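Local coordinates for prophenoloxidase b (Marsupenaeus japonicus, PDB 3WKY), which is a type 3 copper protein of crustacean hemolymph, the precursor of a phenoloxidase that probably oxidises monophenols and o-diphenols, at residues V428-I436 with P442-F450; H482-N493 with I538-S549. All coordinates share one frame; numbering follows the deposited sequence. Where two conformers were deposited one is given.

Interaction 1. Residues V428-I436 with P442-F450; sequences VTVQEEHWI and PENLLHTFF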
loop_
_atom_site.group_PDB
_atom_site.type_symbol
_atom_site.label_atom_id
_atom_site.label_comp_id
_atom_site.label_asym_id
_atom_site.label_seq_id
_atom_site.Cartn_x
_atom_site.Cartn_y
_atom_site.Cartn_z
ATOM N N VAL A 428 -26.111 43.435 27.889
ATOM C CA VAL A 428 -25.601 43.520 26.533
ATOM C C VAL A 428 -26.800 43.394 25.618
ATOM O O VAL A 428 -27.657 42.534 25.835
ATOM C CB VAL A 428 -24.634 42.354 26.198
ATOM C CG1 VAL A 428 -24.091 42.520 24.794
ATOM C CG2 VAL A 428 -23.482 42.265 27.194
ATOM N N THR A 429 -26.899 44.268 24.622
ATOM C CA THR A 429 -27.937 44.147 23.607
ATOM C C THR A 429 -27.362 44.501 22.242
ATOM O O THR A 429 -26.514 45.385 22.135
ATOM C CB THR A 429 -29.161 45.042 23.909
ATOM O OG1 THR A 429 -30.142 44.875 22.878
ATOM C CG2 THR A 429 -28.759 46.498 23.969
ATOM N N VAL A 430 -27.828 43.806 21.213
ATOM C CA VAL A 430 -27.363 44.026 19.859
ATOM C C VAL A 430 -28.577 44.358 19.001
ATOM O O VAL A 430 -29.625 43.711 19.123
ATOM C CB VAL A 430 -26.636 42.763 19.328
ATOM C CG1 VAL A 430 -26.337 42.887 17.846
ATOM C CG2 VAL A 430 -25.352 42.533 20.113
ATOM N N GLN A 431 -28.448 45.366 18.143
ATOM C CA GLN A 431 -29.581 45.785 17.324
ATOM C C GLN A 431 -29.184 46.149 15.903
ATOM O O GLN A 431 -28.401 47.081 15.665
ATOM C CB GLN A 431 -30.339 46.954 17.977
ATOM C CG GLN A 431 -31.497 47.488 17.125
ATOM C CD GLN A 431 -32.612 46.475 16.940
ATOM O OE1 GLN A 431 -33.119 45.908 17.910
ATOM N NE2 GLN A 431 -32.996 46.234 15.688
ATOM N N GLU A 432 -29.747 45.416 14.957
ATOM C CA GLU A 432 -29.513 45.681 13.555
ATOM C C GLU A 432 -30.176 47.000 13.194
ATOM O O GLU A 432 -31.294 47.283 13.628
ATOM C CB GLU A 432 -30.100 44.557 12.713
ATOM C CG GLU A 432 -29.714 44.615 11.256
ATOM C CD GLU A 432 -30.026 43.326 10.531
ATOM O OE1 GLU A 432 -31.225 43.017 10.346
ATOM O OE2 GLU A 432 -29.058 42.629 10.143
ATOM N N GLU A 433 -29.473 47.803 12.408
ATOM C CA GLU A 433 -29.984 49.098 11.976
ATOM C C GLU A 433 -31.021 48.923 10.867
ATOM O O GLU A 433 -31.139 47.847 10.277
ATOM C CB GLU A 433 -28.835 49.985 11.484
ATOM C CG GLU A 433 -28.768 51.369 12.138
ATOM C CD GLU A 433 -28.458 51.318 13.627
ATOM O OE1 GLU A 433 -27.293 51.560 14.012
ATOM O OE2 GLU A 433 -29.379 51.043 14.421
ATOM N N HIS A 434 -31.779 49.981 10.589
ATOM C CA HIS A 434 -32.750 49.965 9.497
ATOM C C HIS A 434 -32.051 49.731 8.168
ATOM O O HIS A 434 -31.056 50.387 7.864
ATOM C CB HIS A 434 -33.515 51.293 9.431
ATOM C CG HIS A 434 -34.300 51.472 8.167
ATOM N ND1 HIS A 434 -33.772 52.066 7.040
ATOM C CD2 HIS A 434 -35.570 51.129 7.850
ATOM C CE1 HIS A 434 -34.681 52.079 6.083
ATOM N NE2 HIS A 434 -35.784 51.520 6.549
ATOM N N TRP A 435 -32.567 48.800 7.373
ATOM C CA TRP A 435 -31.976 48.529 6.070
ATOM C C TRP A 435 -33.016 48.284 4.980
ATOM O O TRP A 435 -32.707 48.362 3.790
ATOM C CB TRP A 435 -30.966 47.371 6.141
ATOM C CG TRP A 435 -31.544 46.057 6.587
ATOM C CD1 TRP A 435 -31.622 45.584 7.865
ATOM C CD2 TRP A 435 -32.091 45.036 5.746
ATOM N NE1 TRP A 435 -32.193 44.333 7.871
ATOM C CE2 TRP A 435 -32.492 43.976 6.582
ATOM C CE3 TRP A 435 -32.282 44.915 4.364
ATOM C CZ2 TRP A 435 -33.081 42.814 6.083
ATOM C CZ3 TRP A 435 -32.870 43.767 3.873
ATOM C CH2 TRP A 435 -33.260 42.731 4.729
ATOM N N ILE A 436 -34.245 47.983 5.381
ATOM C CA ILE A 436 -35.323 47.839 4.409
ATOM C C ILE A 436 -36.639 48.377 4.980
ATOM O O ILE A 436 -36.988 48.098 6.130
ATOM C CB ILE A 436 -35.470 46.378 3.902
ATOM C CG1 ILE A 436 -36.411 46.325 2.696
ATOM C CG2 ILE A 436 -35.932 45.437 5.019
ATOM C CD1 ILE A 436 -36.623 44.928 2.132
ATOM N N PRO A 442 -35.804 42.207 15.011
ATOM C CA PRO A 442 -35.867 41.900 16.438
ATOM C C PRO A 442 -34.476 42.049 17.032
ATOM O O PRO A 442 -33.473 41.937 16.319
ATOM C CB PRO A 442 -36.285 40.432 16.455
ATOM C CG PRO A 442 -37.059 40.259 15.203
ATOM C CD PRO A 442 -36.397 41.141 14.187
ATOM N N GLU A 443 -34.421 42.312 18.327
ATOM C CA GLU A 443 -33.168 42.482 19.054
ATOM C C GLU A 443 -32.305 41.225 18.961
ATOM O O GLU A 443 -32.834 40.115 18.985
ATOM C CB GLU A 443 -33.490 42.750 20.519
ATOM C CG GLU A 443 -32.480 43.593 21.254
ATOM C CD GLU A 443 -33.052 44.161 22.542
ATOM O OE1 GLU A 443 -32.616 43.723 23.629
ATOM O OE2 GLU A 443 -33.939 45.042 22.461
ATOM N N ASN A 444 -30.989 41.413 18.877
ATOM C CA ASN A 444 -30.012 40.320 18.888
ATOM C C ASN A 444 -30.061 39.400 17.671
ATOM O O ASN A 444 -29.626 38.243 17.741
ATOM C CB ASN A 444 -30.119 39.523 20.186
ATOM C CG ASN A 444 -29.974 40.400 21.397
ATOM O OD1 ASN A 444 -29.053 41.218 21.471
ATOM N ND2 ASN A 444 -30.895 40.260 22.355
ATOM N N LEU A 445 -30.586 39.930 16.571
ATOM C CA LEU A 445 -30.643 39.215 15.301
ATOM C C LEU A 445 -29.884 39.985 14.232
ATOM O O LEU A 445 -30.121 41.183 14.024
ATOM C CB LEU A 445 -32.097 39.002 14.861
ATOM C CG LEU A 445 -32.339 38.360 13.488
ATOM C CD1 LEU A 445 -31.820 36.924 13.439
ATOM C CD2 LEU A 445 -33.817 38.403 13.106
ATOM N N LEU A 446 -28.954 39.305 13.562
ATOM C CA LEU A 446 -28.189 39.917 12.477
ATOM C C LEU A 446 -28.474 39.173 11.182
ATOM O O LEU A 446 -28.776 37.972 11.202
ATOM C CB LEU A 446 -26.687 39.872 12.778
ATOM C CG LEU A 446 -26.222 40.584 14.053
ATOM C CD1 LEU A 446 -24.705 40.498 14.188
ATOM C CD2 LEU A 446 -26.671 42.038 14.048
ATOM N N HIS A 447 -28.395 39.875 10.054
ATOM C CA HIS A 447 -28.645 39.225 8.773
ATOM C C HIS A 447 -27.460 39.329 7.829
ATOM O O HIS A 447 -26.602 40.195 7.971
ATOM C CB HIS A 447 -29.876 39.812 8.071
ATOM C CG HIS A 447 -31.172 39.485 8.737
ATOM N ND1 HIS A 447 -31.802 40.354 9.600
ATOM C CD2 HIS A 447 -31.959 38.382 8.669
ATOM C CE1 HIS A 447 -32.924 39.801 10.035
ATOM N NE2 HIS A 447 -33.042 38.608 9.485
ATOM N N THR A 448 -27.420 38.414 6.872
ATOM C CA THR A 448 -26.457 38.512 5.779
ATOM C C THR A 448 -27.182 38.187 4.496
ATOM O O THR A 448 -28.243 37.556 4.505
ATOM C CB THR A 448 -25.227 37.570 5.908
ATOM O OG1 THR A 448 -25.638 36.208 5.749
ATOM C CG2 THR A 448 -24.514 37.756 7.241
ATOM N N PHE A 449 -26.648 38.678 3.380
ATOM C CA PHE A 449 -27.234 38.402 2.063
ATOM C C PHE A 449 -26.239 38.747 0.961
ATOM O O PHE A 449 -25.201 39.354 1.231
ATOM C CB PHE A 449 -28.552 39.172 1.861
ATOM C CG PHE A 449 -28.537 40.562 2.434
ATOM C CD1 PHE A 449 -27.690 41.536 1.922
ATOM C CD2 PHE A 449 -29.377 40.893 3.482
ATOM C CE1 PHE A 449 -27.674 42.815 2.452
ATOM C CE2 PHE A 449 -29.370 42.172 4.018
ATOM C CZ PHE A 449 -28.518 43.132 3.500
ATOM N N PHE A 450 -26.536 38.363 -0.276
ATOM C CA PHE A 450 -25.632 38.710 -1.372
ATOM C C PHE A 450 -26.086 39.969 -2.105
ATOM O O PHE A 450 -27.279 40.168 -2.331
ATOM C CB PHE A 450 -25.445 37.546 -2.349
ATOM C CG PHE A 450 -24.589 36.440 -1.799
ATOM C CD1 PHE A 450 -23.205 36.486 -1.933
ATOM C CD2 PHE A 450 -25.164 35.367 -1.129
ATOM C CE1 PHE A 450 -22.407 35.469 -1.415
ATOM C CE2 PHE A 450 -24.374 34.345 -0.606
ATOM C CZ PHE A 450 -22.998 34.396 -0.751
HETATM O O HOH W 1 -30.796 41.764 24.901
HETATM O O HOH W 2 -32.813 47.263 20.448
HETATM O O HOH W 3 -31.052 43.073 15.624
#
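V430 and N444 mark the close passage of the two backbones, where strand 428-432 crosses strand 445-450 at 38° with the axes 6.4 Å apart. Two hydrogen bonds to the backbone of V430 tie the crossing. The peptide N of N444 gives a hydrogen bond of 2.7 Å to V430 O, while V430 N gives one of 2.9 Å to N444 OD1. N444 is the third residue of the type II turn P442-L445. Its CG stands beside its own backbone N, opposite the carbonyl carbon, which lets the amide oxygen act like a main-chain acceptor. Next to this pair, V430 CG1 packs on L446 CD2 at 3.9 Å. In the Ig-like domain of the hemocyanin family the two strands belong to different sheets: 424-432 edges the three-stranded sheet, 445-456 runs inside the seven-stranded one, and the loop between them, closed by this turn, carries the chain from one to the other.

Beyond V430 the carboxylate of E432 takes over. It reaches H447 on an extended chain, its CG turned away from the backbone N (chi1 -170°). There OE1 accepts from H447 ND1 at 2.8 Å, through its syn lone pair and in the plane of the imidazole, in a nearly straight bond. OE2 accepts from H447 N, also at 2.8 Å, so one carboxylate grips both the ring and the backbone of H447. OE1 is shared further: W435 NE1 donates to it from above the carboxylate plane at 3.0 Å, and S441 OG bonds to it as well. With this many donors the carboxylate would probably stay ionised. The indole held in this way receives F449 CE2 over one face, 3.8 Å from W435 CZ3, the two ring planes inclined by 46°, while I436 CG2 lies over the opposite face.

Interaction 2. Residues H482-N493 with I538-S549; sequences HPDFSYTITVNN and IAPGIAYITRHS. With NAG (2-acetamido-2-deoxy-beta-D-glucopyranose), chain F.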
loop_
_atom_site.group_PDB
_atom_site.type_symbol
_atom_site.label_atom_id
_atom_site.label_comp_id
_atom_site.label_asym_id
_atom_site.label_seq_id
_atom_site.Cartn_x
_atom_site.Cartn_y
_atom_site.Cartn_z
ATOM N N HIS A 482 -23.872 42.585 4.731
ATOM C CA HIS A 482 -24.716 42.584 5.919
ATOM C C HIS A 482 -25.153 44.021 6.193
ATOM O O HIS A 482 -24.441 44.952 5.837
ATOM C CB HIS A 482 -23.915 42.076 7.122
ATOM C CG HIS A 482 -22.831 43.012 7.556
ATOM N ND1 HIS A 482 -23.033 44.004 8.496
ATOM C CD2 HIS A 482 -21.539 43.132 7.162
ATOM C CE1 HIS A 482 -21.913 44.678 8.673
ATOM N NE2 HIS A 482 -20.989 44.170 7.872
ATOM N N PRO A 483 -26.328 44.203 6.819
ATOM C CA PRO A 483 -26.756 45.535 7.288
ATOM C C PRO A 483 -25.875 46.034 8.427
ATOM O O PRO A 483 -25.344 45.202 9.174
ATOM C CB PRO A 483 -28.169 45.280 7.835
ATOM C CG PRO A 483 -28.631 44.031 7.168
ATOM C CD PRO A 483 -27.388 43.190 6.965
ATOM N N ASP A 484 -25.726 47.352 8.581
ATOM C CA ASP A 484 -25.082 47.892 9.780
ATOM C C ASP A 484 -25.802 47.403 11.032
ATOM O O ASP A 484 -27.005 47.132 11.003
ATOM C CB ASP A 484 -25.103 49.429 9.796
ATOM C CG ASP A 484 -24.231 50.053 8.721
ATOM O OD1 ASP A 484 -23.323 49.374 8.195
ATOM O OD2 ASP A 484 -24.452 51.248 8.415
ATOM N N PHE A 485 -25.066 47.290 12.132
ATOM C CA PHE A 485 -25.678 47.021 13.421
ATOM C C PHE A 485 -24.949 47.788 14.508
ATOM O O PHE A 485 -23.826 48.260 14.308
ATOM C CB PHE A 485 -25.696 45.516 13.749
ATOM C CG PHE A 485 -24.329 44.890 13.858
ATOM C CD1 PHE A 485 -23.681 44.410 12.727
ATOM C CD2 PHE A 485 -23.710 44.741 15.095
ATOM C CE1 PHE A 485 -22.424 43.827 12.820
ATOM C CE2 PHE A 485 -22.455 44.156 15.199
ATOM C CZ PHE A 485 -21.811 43.696 14.054
ATOM N N SER A 486 -25.603 47.942 15.656
ATOM C CA SER A 486 -24.930 48.503 16.814
ATOM C C SER A 486 -25.140 47.590 18.013
ATOM O O SER A 486 -25.962 46.673 17.973
ATOM C CB SER A 486 -25.464 49.896 17.133
ATOM O OG SER A 486 -26.733 49.796 17.745
ATOM N N TYR A 487 -24.371 47.822 19.067
ATOM C CA TYR A 487 -24.571 47.092 20.312
ATOM C C TYR A 487 -24.410 48.058 21.480
ATOM O O TYR A 487 -23.708 49.064 21.364
ATOM C CB TYR A 487 -23.618 45.889 20.447
ATOM C CG TYR A 487 -22.152 46.243 20.546
ATOM C CD1 TYR A 487 -21.600 46.675 21.744
ATOM C CD2 TYR A 487 -21.308 46.108 19.448
ATOM C CE1 TYR A 487 -20.268 47.003 21.837
ATOM C CE2 TYR A 487 -19.965 46.420 19.540
ATOM C CZ TYR A 487 -19.451 46.862 20.727
ATOM O OH TYR A 487 -18.117 47.183 20.823
ATOM N N THR A 488 -25.052 47.748 22.598
ATOM C CA THR A 488 -24.905 48.573 23.792
ATOM C C THR A 488 -24.538 47.709 24.988
ATOM O O THR A 488 -25.180 46.683 25.251
ATOM C CB THR A 488 -26.182 49.377 24.083
ATOM O OG1 THR A 488 -26.438 50.258 22.983
ATOM C CG2 THR A 488 -26.016 50.211 25.365
ATOM N N ILE A 489 -23.487 48.120 25.690
ATOM C CA ILE A 489 -23.060 47.438 26.890
ATOM C C ILE A 489 -23.448 48.312 28.079
ATOM O O ILE A 489 -23.105 49.493 28.119
ATOM C CB ILE A 489 -21.535 47.243 26.920
ATOM C CG1 ILE A 489 -21.038 46.597 25.613
ATOM C CG2 ILE A 489 -21.127 46.408 28.133
ATOM C CD1 ILE A 489 -21.736 45.289 25.261
ATOM N N THR A 490 -24.170 47.731 29.029
ATOM C CA THR A 490 -24.495 48.434 30.269
ATOM C C THR A 490 -23.492 47.997 31.327
ATOM O O THR A 490 -23.347 46.795 31.589
ATOM C CB THR A 490 -25.915 48.091 30.735
ATOM O OG1 THR A 490 -26.853 48.417 29.695
ATOM C CG2 THR A 490 -26.280 48.883 32.001
ATOM N N VAL A 491 -22.787 48.956 31.925
ATOM C CA VAL A 491 -21.808 48.630 32.956
ATOM C C VAL A 491 -22.070 49.410 34.246
ATOM O O VAL A 491 -22.818 50.388 34.248
ATOM C CB VAL A 491 -20.371 48.898 32.499
ATOM C CG1 VAL A 491 -20.080 48.175 31.179
ATOM C CG2 VAL A 491 -20.120 50.387 32.345
ATOM N N ASN A 492 -21.453 48.966 35.334
ATOM C CA ASN A 492 -21.482 49.726 36.578
ATOM C C ASN A 492 -20.086 49.953 37.119
ATOM O O ASN A 492 -19.279 49.023 37.201
ATOM C CB ASN A 492 -22.329 49.035 37.648
ATOM C CG ASN A 492 -22.523 49.913 38.883
ATOM O OD1 ASN A 492 -23.040 51.025 38.777
ATOM N ND2 ASN A 492 -22.101 49.423 40.053
ATOM N N ASN A 493 -19.800 51.202 37.477
ATOM C CA ASN A 493 -18.587 51.530 38.200
ATOM C C ASN A 493 -18.995 51.725 39.652
ATOM O O ASN A 493 -19.615 52.735 39.989
ATOM C CB ASN A 493 -17.975 52.813 37.639
ATOM C CG ASN A 493 -16.770 53.289 38.428
ATOM O OD1 ASN A 493 -16.355 52.670 39.408
ATOM N ND2 ASN A 493 -16.191 54.401 37.988
ATOM N N ILE A 538 -15.201 56.082 32.838
ATOM C CA ILE A 538 -16.543 55.775 33.311
ATOM C C ILE A 538 -16.746 56.430 34.679
ATOM O O ILE A 538 -15.979 56.176 35.609
ATOM C CB ILE A 538 -16.739 54.239 33.458
ATOM C CG1 ILE A 538 -16.375 53.516 32.154
ATOM C CG2 ILE A 538 -18.167 53.900 33.844
ATOM C CD1 ILE A 538 -17.323 53.808 31.024
ATOM N N ALA A 539 -17.760 57.281 34.787
ATOM C CA ALA A 539 -18.087 57.929 36.060
ATOM C C ALA A 539 -18.616 56.894 37.037
ATOM O O ALA A 539 -19.192 55.882 36.620
ATOM C CB ALA A 539 -19.133 59.014 35.844
ATOM N N PRO A 540 -18.445 57.149 38.345
ATOM C CA PRO A 540 -19.102 56.295 39.336
ATOM C C PRO A 540 -20.569 56.121 38.974
ATOM O O PRO A 540 -21.207 57.083 38.538
ATOM C CB PRO A 540 -18.953 57.100 40.629
ATOM C CG PRO A 540 -17.636 57.800 40.445
ATOM C CD PRO A 540 -17.579 58.164 38.974
ATOM N N GLY A 541 -21.082 54.902 39.106
ATOM C CA GLY A 541 -22.444 54.606 38.704
ATOM C C GLY A 541 -22.566 53.865 37.379
ATOM O O GLY A 541 -21.587 53.347 36.828
ATOM N N ILE A 542 -23.788 53.843 36.861
ATOM C CA ILE A 542 -24.123 53.089 35.658
ATOM C C ILE A 542 -23.812 53.859 34.373
ATOM O O ILE A 542 -24.018 55.064 34.297
ATOM C CB ILE A 542 -25.609 52.659 35.696
ATOM C CG1 ILE A 542 -25.789 51.519 36.700
ATOM C CG2 ILE A 542 -26.113 52.243 34.322
ATOM C CD1 ILE A 542 -27.160 50.888 36.676
ATOM N N ALA A 543 -23.291 53.160 33.363
ATOM C CA ALA A 543 -23.028 53.786 32.067
ATOM C C ALA A 543 -23.470 52.869 30.936
ATOM O O ALA A 543 -23.497 51.641 31.088
ATOM C CB ALA A 543 -21.553 54.146 31.919
ATOM N N TYR A 544 -23.834 53.479 29.815
ATOM C CA TYR A 544 -24.205 52.749 28.614
ATOM C C TYR A 544 -23.181 53.080 27.549
ATOM O O TYR A 544 -22.914 54.254 27.279
ATOM C CB TYR A 544 -25.606 53.152 28.148
ATOM C CG TYR A 544 -26.658 53.018 29.226
ATOM C CD1 TYR A 544 -27.238 51.789 29.504
ATOM C CD2 TYR A 544 -27.068 54.120 29.972
ATOM C CE1 TYR A 544 -28.191 51.654 30.491
ATOM C CE2 TYR A 544 -28.027 53.991 30.962
ATOM C CZ TYR A 544 -28.583 52.755 31.215
ATOM O OH TYR A 544 -29.537 52.604 32.193
ATOM N N ILE A 545 -22.578 52.051 26.959
ATOM C CA ILE A 545 -21.585 52.269 25.916
ATOM C C ILE A 545 -22.107 51.629 24.637
ATOM O O ILE A 545 -22.386 50.426 24.604
ATOM C CB ILE A 545 -20.212 51.676 26.281
ATOM C CG1 ILE A 545 -19.659 52.332 27.548
ATOM C CG2 ILE A 545 -19.232 51.872 25.144
ATOM C CD1 ILE A 545 -19.638 51.417 28.743
ATOM N N THR A 546 -22.256 52.447 23.601
ATOM C CA THR A 546 -22.861 52.020 22.347
ATOM C C THR A 546 -21.826 52.117 21.237
ATOM O O THR A 546 -21.160 53.146 21.096
ATOM C CB THR A 546 -24.054 52.919 21.980
ATOM O OG1 THR A 546 -25.126 52.687 22.901
ATOM C CG2 THR A 546 -24.535 52.625 20.562
ATOM N N ARG A 547 -21.681 51.045 20.460
ATOM C CA ARG A 547 -20.758 51.038 19.338
ATOM C C ARG A 547 -21.478 50.647 18.066
ATOM O O ARG A 547 -22.318 49.743 18.067
ATOM C CB ARG A 547 -19.608 50.057 19.591
ATOM C CG ARG A 547 -18.609 50.552 20.615
ATOM C CD ARG A 547 -17.602 51.497 19.990
ATOM N NE ARG A 547 -16.481 50.760 19.409
ATOM C CZ ARG A 547 -15.345 51.316 19.001
ATOM N NH1 ARG A 547 -15.172 52.626 19.099
ATOM N NH2 ARG A 547 -14.375 50.560 18.495
ATOM N N HIS A 548 -21.148 51.327 16.973
ATOM C CA HIS A 548 -21.688 51.019 15.649
ATOM C C HIS A 548 -20.736 50.048 14.968
ATOM O O HIS A 548 -19.535 50.090 15.219
ATOM C CB HIS A 548 -21.786 52.287 14.797
ATOM C CG HIS A 548 -22.487 52.088 13.483
ATOM N ND1 HIS A 548 -21.865 51.545 12.381
ATOM C CD2 HIS A 548 -23.754 52.376 13.103
ATOM C CE1 HIS A 548 -22.724 51.493 11.375
ATOM N NE2 HIS A 548 -23.873 51.995 11.784
ATOM N N SER A 549 -21.266 49.204 14.101
ATOM C CA SER A 549 -20.434 48.192 13.450
ATOM C C SER A 549 -19.314 48.801 12.602
ATOM O O SER A 549 -18.215 48.243 12.534
ATOM C CB SER A 549 -21.306 47.201 12.670
ATOM O OG SER A 549 -22.070 47.834 11.658
HETATM C C1 NAG F . -21.042 51.844 7.182
HETATM C C2 NAG F . -21.921 53.075 6.940
HETATM C C3 NAG F . -22.814 52.832 5.729
HETATM C C4 NAG F . -21.949 52.517 4.517
HETATM C C5 NAG F . -20.932 51.419 4.822
HETATM C C6 NAG F . -19.909 51.334 3.696
HETATM C C7 NAG F . -22.577 54.641 8.679
HETATM C C8 NAG F . -23.741 55.132 9.490
HETATM N N2 NAG F . -22.702 53.438 8.114
HETATM O O3 NAG F . -23.596 53.971 5.458
HETATM O O4 NAG F . -22.766 52.111 3.441
HETATM O O5 NAG F . -20.234 51.662 6.031
HETATM O O6 NAG F . -18.956 52.359 3.877
HETATM O O7 NAG F . -21.566 55.335 8.558
HETATM O O HOH W 4 -21.681 47.114 16.474
#
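Y487 and F485 share one first torsion, CG lodged between the backbone N and the carbonyl carbon (chi1 65° and 62°), and this swings each ring beside the neighbouring strand, under R547 and S549. The strands 485-493 and 541-548 form a regular antiparallel ladder, the middle and outer strands of the three-stranded sheet of the Ig-like domain. Four hydrogen-bonded pairs, Y487 with R547 through N493 with G541, each contribute two backbone bonds. CB of R547 lies over the face of the Y487 ring, 3.9 Å from its centroid, a CH-pi contact. Y487 OH and R547 NE both reach D531 OD2, so ring and guanidinium arm run side by side to one carboxylate. A serine in place of Y487 would probably leave CB of R547 without the ring beneath it and D531 with one donor fewer. S549 CB makes a second CH-pi contact, over the face of the F485 ring, 3.6 Å from its centroid, while S549 OG accepts a nearly straight bond of 3.1 Å from F485 N.

On the face of the sheet that carries Y487, V491 CG2 meets I545 CD1 at 3.8 Å. The other face is more polar: T488 OG1 and T546 OG1 share a hydrogen bond of 2.8 Å, and T490 OG1 touches the edge of the Y544 ring. At the far end N493 ND2 bonds to I538 O at 3.0 Å, while N493 OD1 takes T495 OG1; these bonds hold the amide across the bend that leads into strand 541-548. At the near end D484 lies by the glycan of N550: its OD1 forms a salt bridge with R576, and its OD2 accepts from NAG N2 at 2.8 Å.

How the interactions relate
Both contacts build the Ig-like domain and meet in its three-stranded sheet, where strand 424-432 of interaction 1 borders strand 485-493 of interaction 2; T429 O with T488 N and Q431 N with S486 O, each 2.8 Å, are probable hydrogen bonds that join them. P483 also packs against E432 and H447. Interaction 2 pairs neighbouring strands within that sheet, regularly and mostly through the main chain, with V491, I545 and the Y487 ring on the face turned to the seven-stranded sheet and a more polar face toward the surface. Interaction 1 passes between the two sheets, so few backbone bonds can form and side-chain acceptors, chiefly a buried carboxylate, replace them. Both are partly buried, and each has a glycan at its margin.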